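Local coordinates for protein glycerol kinase, putative (Plasmodium falciparum, PDB 2W40) that probably phosphorylates glycerol with ATP to give sn-glycerol 3-phosphate and belongs to the FGGY kinase family, at residues C[126-134]-C[201-209]; C[257-265]-C[273-281]. One frame throughout, in Å; residues are numbered along the deposited sequence.

Read from the N terminus, the chain first meets itself in contact 1, where the end of helix 123-130 and the residues after it pack on helix 202-207, closing a loop of 66 residues, about half of them helical. Contact 2 follows in series: 257-265 and 273-281 pair in the hairpin of strands 264-268 and 272-279, whose ends and turn make up the seven residues between. Neither loop encloses or crosses the other. Contact 1 joins two helices of the N-terminal FGGY domain; contact 2 builds neighbouring strands of the seven-stranded sheet, just after helix 248-255. The two centres lie about 24 Å apart, and their nearest atoms, about 9 Å apart, do not touch.

Contact 1 of 2, residues C[126-134]-C[201-209]; sequences IQKKTGTYF and DEKMCKIFN. With EDO (1,2-ethanediol), chain B; EDO (1,2-ethanediol), chain D.
Helix-helix packing ties helix 123-130 and the residues after it to helix 202-207 within the N-terminal FGGY domain, away from the ADP site; a salt bridge (Lys129 to Asp201) closes one end and an aromatic pair (Phe134 to Phe208) the other. The axes of the short helical segments 126-130 and 202-207 approach to 11.5 Å and cross at -123°. Between these ends sits Met204, whose long, unbranched chain, bent at chi2 and chi3, can touch several partners: CG lies 3.8 Å from Thr130 CG2, while CE reaches Ile126 CD1 and the edge of the Phe134 ring. Ile126 and Ile207 meet tip to tip, CD1 to CD1 at 4.0 Å. The edge of Phe208 is turned toward the face of Phe134 in an offset edge-to-face pair, ring planes at 76°; Phe141 meets both rings edge-to-face, and helix 111-118 packs on Phe134. Thr130 turns OG1 back to Ile126 O, which also accepts Thr130 N, satisfying the hydroxyl within the helix while CG2 serves the apolar contact. Asp201 is the N-cap of helix 202-207, its OD2 accepting from Met204 N at 2.9 Å. A chain bent at three successive torsions (chi2 to chi4 near +60°) curls the Lys129 ammonium onto that carboxylate. Both bonds are weak, NZ lying 3.1 Å from each of Asp201 OD1 and OD2, and NZ also donates to O2 of the chain D ethanediol at 2.7 Å.

Contact 2 of 2, residues C[257-265]-C[273-281]; sequences AIFDEGEAK and FLLINTGEK
Asn277 ND2 donates to Ile258 O at 2.9 Å, the acceptor lying close to the amide plane, and so pins the loop before strand 264-268 to a hairpin of strands 264-268 and 272-279, neighbours in the seven-stranded mixed sheet. With CG anti to the backbone N (chi1 -171°), the amide projects toward that loop. Its backbone joins the same loop: Asn277 N donates to Glu263 O, and Gly262 N donates to Asn277 O at 2.8 Å. Farther along, Lys265 and Leu275 form an antiparallel hydrogen-bonded pair, while Ala264 and Ile276 form a non-hydrogen-bonded one, where the small methyl of Ala264 rests 4.1 Å from Ile276 CB.

The lysine side chain runs alongside Leu275; its NZ is held chiefly by Thr267 OG1 and also donates to Phe273 O at 3.1 Å, from above the carbonyl plane. The Phe273 side chain lies about 6 Å from that of Thr270, an ADP-site residue.

Behind this first shell, a type II turn from Asp260 to Glu263 puts Gly262 at positive phi, where a side chain would collide with the preceding carbonyl, and Glu263 OE1 accepts from Asp260 N through its anti lone pair. On its own strand, Asn277 OD1 accepts from Gly279 N at 2.8 Å in an Asx turn.

Buried Asn277 thus shares ND2 between Ile258 O and Tyr295 OH, and OD1 between Gly279 N and a water that also reaches Phe259 O; these bonds fix which way the amide faces and tie loop to strand.

Contact 1 of 2, residues C[126-134]-C[201-209]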
loop_
_atom_site.group_PDB
_atom_site.type_symbol
_atom_site.label_atom_id
_atom_site.label_comp_id
_atom_site.label_asym_id
_atom_site.label_seq_id
_atom_site.Cartn_x
_atom_site.Cartn_y
_atom_site.Cartn_z
ATOM N N ILE C 126 9.550 3.714 36.724
ATOM C CA ILE C 126 9.446 2.391 36.043
ATOM C C ILE C 126 10.799 2.046 35.317
ATOM O O ILE C 126 11.285 0.950 35.370
ATOM C CB ILE C 126 8.212 2.342 35.109
ATOM C CG1 ILE C 126 6.924 2.736 35.919
ATOM C CG2 ILE C 126 8.205 1.043 34.317
ATOM C CD1 ILE C 126 6.555 1.811 36.922
ATOM N N GLN C 127 11.354 3.059 34.677
ATOM C CA GLN C 127 12.582 2.913 33.917
ATOM C C GLN C 127 13.728 2.616 34.820
ATOM O O GLN C 127 14.546 1.721 34.541
ATOM C CB GLN C 127 12.794 4.109 33.040
ATOM C CG GLN C 127 14.076 3.956 32.141
ATOM C CD GLN C 127 14.610 5.273 31.580
ATOM O OE1 GLN C 127 14.371 6.398 32.105
ATOM N NE2 GLN C 127 15.398 5.130 30.514
ATOM N N LYS C 128 13.825 3.308 35.957
ATOM C CA LYS C 128 14.926 3.057 36.916
ATOM C C LYS C 128 14.826 1.627 37.438
ATOM O O LYS C 128 15.775 0.926 37.581
ATOM C CB LYS C 128 14.916 4.039 38.068
ATOM C CG LYS C 128 15.338 5.506 37.753
ATOM C CD LYS C 128 16.624 5.617 36.820
ATOM C CE LYS C 128 17.062 7.084 36.592
ATOM N NZ LYS C 128 17.655 7.375 35.215
ATOM N N LYS C 129 13.608 1.171 37.685
ATOM C CA LYS C 129 13.448 -0.169 38.230
ATOM C C LYS C 129 13.813 -1.265 37.223
ATOM O O LYS C 129 14.442 -2.223 37.590
ATOM C CB LYS C 129 12.057 -0.281 38.786
ATOM C CG LYS C 129 11.681 -1.662 39.336
ATOM C CD LYS C 129 12.523 -2.177 40.495
ATOM C CE LYS C 129 12.418 -1.372 41.909
ATOM N NZ LYS C 129 10.984 -1.381 42.406
ATOM N N THR C 130 13.249 -1.134 36.008
ATOM C CA THR C 130 13.194 -2.227 35.031
ATOM C C THR C 130 14.061 -2.047 33.820
ATOM O O THR C 130 14.247 -2.970 33.061
ATOM C CB THR C 130 11.726 -2.532 34.550
ATOM O OG1 THR C 130 11.320 -1.409 33.731
ATOM C CG2 THR C 130 10.779 -2.860 35.711
ATOM N N GLY C 131 14.477 -0.829 33.518
ATOM C CA GLY C 131 15.124 -0.526 32.252
ATOM C C GLY C 131 14.349 -0.015 31.049
ATOM O O GLY C 131 14.905 0.455 30.066
ATOM N N THR C 132 13.036 0.078 31.243
ATOM C CA THR C 132 12.117 0.504 30.211
ATOM C C THR C 132 10.932 1.288 30.819
ATOM O O THR C 132 10.638 1.106 31.980
ATOM C CB THR C 132 11.514 -0.760 29.416
ATOM O OG1 THR C 132 10.836 -0.317 28.229
ATOM C CG2 THR C 132 10.671 -1.675 30.379
ATOM N N TYR C 133 10.343 2.107 29.950
ATOM C CA TYR C 133 8.976 2.641 30.238
ATOM C C TYR C 133 7.940 1.566 29.904
ATOM O O TYR C 133 8.272 0.555 29.292
ATOM C CB TYR C 133 8.737 3.852 29.394
ATOM C CG TYR C 133 9.668 5.033 29.557
ATOM C CD1 TYR C 133 10.110 5.410 30.757
ATOM C CD2 TYR C 133 10.132 5.700 28.480
ATOM C CE1 TYR C 133 10.850 6.551 30.956
ATOM C CE2 TYR C 133 10.997 6.775 28.641
ATOM C CZ TYR C 133 11.324 7.206 29.931
ATOM O OH TYR C 133 12.181 8.320 30.126
ATOM N N PHE C 134 6.702 1.725 30.394
ATOM C CA PHE C 134 5.596 0.875 29.945
ATOM C C PHE C 134 5.551 0.934 28.431
ATOM O O PHE C 134 5.652 2.006 27.810
ATOM C CB PHE C 134 4.238 1.409 30.490
ATOM C CG PHE C 134 4.038 1.271 32.001
ATOM C CD1 PHE C 134 4.743 0.345 32.795
ATOM C CD2 PHE C 134 3.133 2.081 32.663
ATOM C CE1 PHE C 134 4.529 0.224 34.205
ATOM C CE2 PHE C 134 2.978 1.944 34.071
ATOM C CZ PHE C 134 3.579 1.000 34.788
ATOM N N ASP C 201 10.539 -8.286 40.995
ATOM C CA ASP C 201 10.214 -7.110 41.834
ATOM C C ASP C 201 8.754 -7.168 42.305
ATOM O O ASP C 201 7.799 -7.197 41.484
ATOM C CB ASP C 201 10.441 -5.861 41.049
ATOM C CG ASP C 201 10.303 -4.620 41.927
ATOM O OD1 ASP C 201 11.106 -4.441 42.868
ATOM O OD2 ASP C 201 9.291 -3.919 41.689
ATOM N N GLU C 202 8.593 -7.130 43.623
ATOM C CA GLU C 202 7.259 -7.215 44.217
ATOM C C GLU C 202 6.321 -6.088 43.778
ATOM O O GLU C 202 5.162 -6.321 43.446
ATOM C CB GLU C 202 7.339 -7.313 45.765
ATOM C CG GLU C 202 5.988 -7.665 46.382
ATOM C CD GLU C 202 6.015 -7.785 47.904
ATOM O OE1 GLU C 202 7.125 -7.979 48.469
ATOM O OE2 GLU C 202 4.901 -7.661 48.483
ATOM N N LYS C 203 6.872 -4.871 43.698
ATOM C CA LYS C 203 6.094 -3.722 43.305
ATOM C C LYS C 203 5.606 -3.841 41.864
ATOM O O LYS C 203 4.445 -3.599 41.522
ATOM C CB LYS C 203 6.924 -2.444 43.499
ATOM C CG LYS C 203 7.218 -1.992 44.930
ATOM C CD LYS C 203 7.765 -0.535 45.030
ATOM C CE LYS C 203 8.390 -0.344 46.420
ATOM N NZ LYS C 203 9.522 -1.341 46.619
ATOM N N MET C 204 6.497 -4.229 40.927
ATOM C CA MET C 204 6.054 -4.435 39.586
ATOM C C MET C 204 4.986 -5.536 39.499
ATOM O O MET C 204 4.031 -5.447 38.705
ATOM C CB MET C 204 7.232 -4.820 38.698
ATOM C CG MET C 204 8.349 -3.756 38.542
ATOM S SD MET C 204 7.755 -2.085 38.153
ATOM C CE MET C 204 6.650 -2.336 36.753
ATOM N N CYS C 205 5.204 -6.630 40.213
ATOM C CA CYS C 205 4.208 -7.717 40.216
ATOM C C CYS C 205 2.843 -7.229 40.662
ATOM O O CYS C 205 1.838 -7.589 40.105
ATOM C CB CYS C 205 4.712 -8.896 41.035
ATOM S SG CYS C 205 6.070 -9.823 40.142
ATOM N N LYS C 206 2.843 -6.363 41.669
ATOM C CA LYS C 206 1.581 -5.770 42.187
ATOM C C LYS C 206 0.896 -4.933 41.153
ATOM O O LYS C 206 -0.327 -5.073 40.920
ATOM C CB LYS C 206 1.823 -4.977 43.504
ATOM C CG LYS C 206 0.588 -4.341 44.069
ATOM C CD LYS C 206 0.881 -3.443 45.318
ATOM C CE LYS C 206 -0.425 -2.899 46.024
ATOM N NZ LYS C 206 -1.420 -4.023 46.248
ATOM N N ILE C 207 1.669 -4.141 40.412
ATOM C CA ILE C 207 1.094 -3.330 39.373
ATOM C C ILE C 207 0.384 -4.218 38.375
ATOM O O ILE C 207 -0.748 -3.912 37.981
ATOM C CB ILE C 207 2.224 -2.481 38.631
ATOM C CG1 ILE C 207 2.820 -1.398 39.549
ATOM C CG2 ILE C 207 1.694 -1.877 37.322
ATOM C CD1 ILE C 207 4.120 -0.678 38.921
ATOM N N PHE C 208 1.022 -5.351 38.026
ATOM C CA PHE C 208 0.503 -6.170 36.979
ATOM C C PHE C 208 -0.451 -7.272 37.433
ATOM O O PHE C 208 -0.773 -8.186 36.671
ATOM C CB PHE C 208 1.646 -6.650 36.114
ATOM C CG PHE C 208 2.240 -5.526 35.283
ATOM C CD1 PHE C 208 1.513 -4.946 34.253
ATOM C CD2 PHE C 208 3.522 -5.006 35.579
ATOM C CE1 PHE C 208 2.025 -3.850 33.530
ATOM C CE2 PHE C 208 4.042 -3.941 34.851
ATOM C CZ PHE C 208 3.316 -3.367 33.839
ATOM N N ASN C 209 -0.854 -7.206 38.690
ATOM C CA ASN C 209 -1.847 -8.141 39.335
ATOM C C ASN C 209 -1.372 -9.566 39.466
ATOM O O ASN C 209 -2.180 -10.577 39.526
ATOM C CB ASN C 209 -3.145 -8.181 38.490
ATOM C CG ASN C 209 -3.931 -6.897 38.433
ATOM O OD1 ASN C 209 -3.455 -5.747 38.595
ATOM N ND2 ASN C 209 -5.185 -7.082 38.129
HETATM C C1 EDO B . 13.315 3.870 27.717
HETATM O O1 EDO B . 14.184 4.883 27.155
HETATM C C2 EDO B . 12.370 3.301 26.694
HETATM O O2 EDO B . 11.551 2.370 27.263
HETATM C C1 EDO D . 7.408 0.666 40.506
HETATM O O1 EDO D . 7.186 1.813 41.332
HETATM C C2 EDO D . 8.858 0.853 40.140
HETATM O O2 EDO D . 9.684 0.773 41.320
#

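Contact 2 of 2, residues C[257-265]-C[273-281]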
loop_
_atom_site.group_PDB
_atom_site.type_symbol
_atom_site.label_atom_id
_atom_site.label_comp_id
_atom_site.label_asym_id
_atom_site.label_seq_id
_atom_site.Cartn_x
_atom_site.Cartn_y
_atom_site.Cartn_z
ATOM N N ALA C 257 30.741 -11.939 19.458
ATOM C CA ALA C 257 31.822 -11.613 20.463
ATOM C C ALA C 257 31.903 -10.124 20.817
ATOM O O ALA C 257 32.996 -9.598 20.923
ATOM C CB ALA C 257 33.241 -12.070 19.990
ATOM N N ILE C 258 30.747 -9.464 20.983
ATOM C CA ILE C 258 30.728 -8.074 21.373
ATOM C C ILE C 258 30.737 -8.044 22.918
ATOM O O ILE C 258 29.786 -7.754 23.675
ATOM C CB ILE C 258 29.678 -7.243 20.629
ATOM C CG1 ILE C 258 28.366 -7.641 21.117
ATOM C CG2 ILE C 258 29.847 -7.261 18.988
ATOM C CD1 ILE C 258 27.356 -6.371 21.051
ATOM N N PHE C 259 31.908 -8.352 23.452
ATOM C CA PHE C 259 32.121 -8.498 24.872
ATOM C C PHE C 259 32.731 -7.308 25.542
ATOM O O PHE C 259 32.790 -7.291 26.794
ATOM C CB PHE C 259 33.071 -9.712 25.133
ATOM C CG PHE C 259 32.562 -11.032 24.633
ATOM C CD1 PHE C 259 31.310 -11.475 25.015
ATOM C CD2 PHE C 259 33.270 -11.813 23.749
ATOM C CE1 PHE C 259 30.875 -12.743 24.611
ATOM C CE2 PHE C 259 32.813 -13.038 23.302
ATOM C CZ PHE C 259 31.604 -13.476 23.688
ATOM N N ASP C 260 33.281 -6.360 24.766
ATOM C CA ASP C 260 33.886 -5.174 25.371
ATOM C C ASP C 260 32.936 -4.009 25.367
ATOM O O ASP C 260 32.155 -3.805 24.429
ATOM C CB ASP C 260 35.137 -4.710 24.629
ATOM C CG ASP C 260 36.289 -5.735 24.637
ATOM O OD1 ASP C 260 36.397 -6.500 25.590
ATOM O OD2 ASP C 260 37.081 -5.746 23.649
ATOM N N GLU C 261 33.039 -3.202 26.413
ATOM C CA GLU C 261 32.305 -1.965 26.477
ATOM C C GLU C 261 32.469 -1.149 25.178
ATOM O O GLU C 261 33.617 -0.967 24.633
ATOM C CB GLU C 261 32.791 -1.215 27.718
ATOM C CG GLU C 261 32.005 -0.084 28.115
ATOM C CD GLU C 261 32.514 0.484 29.405
ATOM O OE1 GLU C 261 33.270 -0.210 30.216
ATOM O OE2 GLU C 261 32.129 1.649 29.631
ATOM N N GLY C 262 31.319 -0.678 24.665
ATOM C CA GLY C 262 31.216 0.072 23.456
ATOM C C GLY C 262 31.054 -0.671 22.139
ATOM O O GLY C 262 30.805 -0.051 21.115
ATOM N N GLU C 263 31.269 -1.953 22.144
ATOM C CA GLU C 263 31.039 -2.732 21.006
ATOM C C GLU C 263 29.529 -2.919 20.819
ATOM O O GLU C 263 28.778 -3.119 21.832
ATOM C CB GLU C 263 31.672 -4.086 21.087
ATOM C CG GLU C 263 33.246 -4.125 21.106
ATOM C CD GLU C 263 33.747 -5.527 20.891
ATOM O OE1 GLU C 263 33.785 -6.316 21.863
ATOM O OE2 GLU C 263 34.003 -5.884 19.679
ATOM N N ALA C 264 29.160 -2.928 19.545
ATOM C CA ALA C 264 27.736 -2.951 19.090
ATOM C C ALA C 264 27.478 -3.902 17.951
ATOM O O ALA C 264 28.302 -4.031 17.051
ATOM C CB ALA C 264 27.262 -1.636 18.696
ATOM N N LYS C 265 26.306 -4.550 17.972
ATOM C CA LYS C 265 25.872 -5.401 16.852
ATOM C C LYS C 265 24.442 -5.025 16.481
ATOM O O LYS C 265 23.683 -4.490 17.279
ATOM C CB LYS C 265 25.986 -6.839 17.170
ATOM C CG LYS C 265 24.990 -7.333 18.289
ATOM C CD LYS C 265 23.677 -7.898 17.643
ATOM C CE LYS C 265 22.625 -8.270 18.674
ATOM N NZ LYS C 265 21.316 -8.324 18.034
ATOM N N PHE C 273 17.347 -5.582 15.687
ATOM C CA PHE C 273 17.716 -5.286 17.082
ATOM C C PHE C 273 19.200 -4.898 17.186
ATOM O O PHE C 273 20.059 -5.704 16.909
ATOM C CB PHE C 273 17.410 -6.461 17.978
ATOM C CG PHE C 273 15.959 -6.891 17.854
ATOM C CD1 PHE C 273 14.984 -6.263 18.628
ATOM C CD2 PHE C 273 15.546 -7.784 16.928
ATOM C CE1 PHE C 273 13.652 -6.557 18.447
ATOM C CE2 PHE C 273 14.212 -8.121 16.854
ATOM C CZ PHE C 273 13.300 -7.441 17.580
ATOM N N LEU C 274 19.452 -3.660 17.620
ATOM C CA LEU C 274 20.813 -3.158 17.826
ATOM C C LEU C 274 21.053 -3.172 19.326
ATOM O O LEU C 274 20.292 -2.541 20.082
ATOM C CB LEU C 274 20.936 -1.760 17.251
ATOM C CG LEU C 274 22.415 -1.237 17.096
ATOM C CD1 LEU C 274 22.490 -0.108 16.106
ATOM C CD2 LEU C 274 22.842 -0.768 18.435
ATOM N N LEU C 275 22.135 -3.850 19.759
ATOM C CA LEU C 275 22.565 -3.768 21.123
ATOM C C LEU C 275 23.990 -3.258 21.209
ATOM O O LEU C 275 24.882 -3.702 20.441
ATOM C CB LEU C 275 22.473 -5.100 21.846
ATOM C CG LEU C 275 21.026 -5.545 22.217
ATOM C CD1 LEU C 275 20.288 -6.197 21.036
ATOM C CD2 LEU C 275 21.047 -6.516 23.434
ATOM N N ILE C 276 24.202 -2.380 22.164
ATOM C CA ILE C 276 25.576 -1.960 22.506
ATOM C C ILE C 276 25.924 -2.390 23.908
ATOM O O ILE C 276 25.161 -2.118 24.829
ATOM C CB ILE C 276 25.765 -0.407 22.312
ATOM C CG1 ILE C 276 27.264 -0.027 22.510
ATOM C CG2 ILE C 276 24.780 0.438 23.150
ATOM C CD1 ILE C 276 27.691 1.369 21.896
ATOM N N ASN C 277 27.121 -2.963 24.102
ATOM C CA ASN C 277 27.589 -3.371 25.384
ATOM C C ASN C 277 28.057 -2.156 26.197
ATOM O O ASN C 277 28.870 -1.391 25.747
ATOM C CB ASN C 277 28.690 -4.412 25.154
ATOM C CG ASN C 277 29.188 -5.135 26.408
ATOM O OD1 ASN C 277 29.383 -4.541 27.457
ATOM N ND2 ASN C 277 29.533 -6.421 26.223
ATOM N N THR C 278 27.478 -1.967 27.379
ATOM C CA THR C 278 27.799 -0.823 28.245
ATOM C C THR C 278 28.676 -1.276 29.417
ATOM O O THR C 278 28.852 -0.548 30.405
ATOM C CB THR C 278 26.522 -0.053 28.724
ATOM O OG1 THR C 278 25.771 -0.917 29.570
ATOM C CG2 THR C 278 25.620 0.494 27.570
ATOM N N GLY C 279 29.258 -2.472 29.289
ATOM C CA GLY C 279 30.109 -3.024 30.368
ATOM C C GLY C 279 29.290 -3.278 31.636
ATOM O O GLY C 279 28.100 -3.593 31.571
ATOM N N GLU C 280 29.909 -3.101 32.801
ATOM C CA GLU C 280 29.190 -3.326 34.085
ATOM C C GLU C 280 28.226 -2.175 34.511
ATOM O O GLU C 280 27.499 -2.312 35.505
ATOM C CB GLU C 280 30.220 -3.613 35.196
ATOM C CG GLU C 280 30.888 -4.987 35.016
ATOM C CD GLU C 280 31.980 -5.256 36.092
ATOM O OE1 GLU C 280 32.306 -4.317 36.911
ATOM O OE2 GLU C 280 32.467 -6.410 36.084
ATOM N N LYS C 281 28.256 -1.057 33.761
ATOM C CA LYS C 281 27.512 0.162 34.081
ATOM C C LYS C 281 26.136 0.035 33.465
ATOM O O LYS C 281 25.995 -0.301 32.277
ATOM C CB LYS C 281 28.214 1.389 33.472
ATOM C CG LYS C 281 27.484 2.763 33.729
ATOM C CD LYS C 281 28.199 4.020 33.106
ATOM C CE LYS C 281 27.285 5.269 33.135
ATOM N NZ LYS C 281 25.800 4.987 33.650
HETATM O O HOH W 1 31.773 -5.606 28.679
HETATM O O HOH W 2 29.318 2.268 29.450
HETATM O O HOH W 3 32.567 -1.899 32.674
#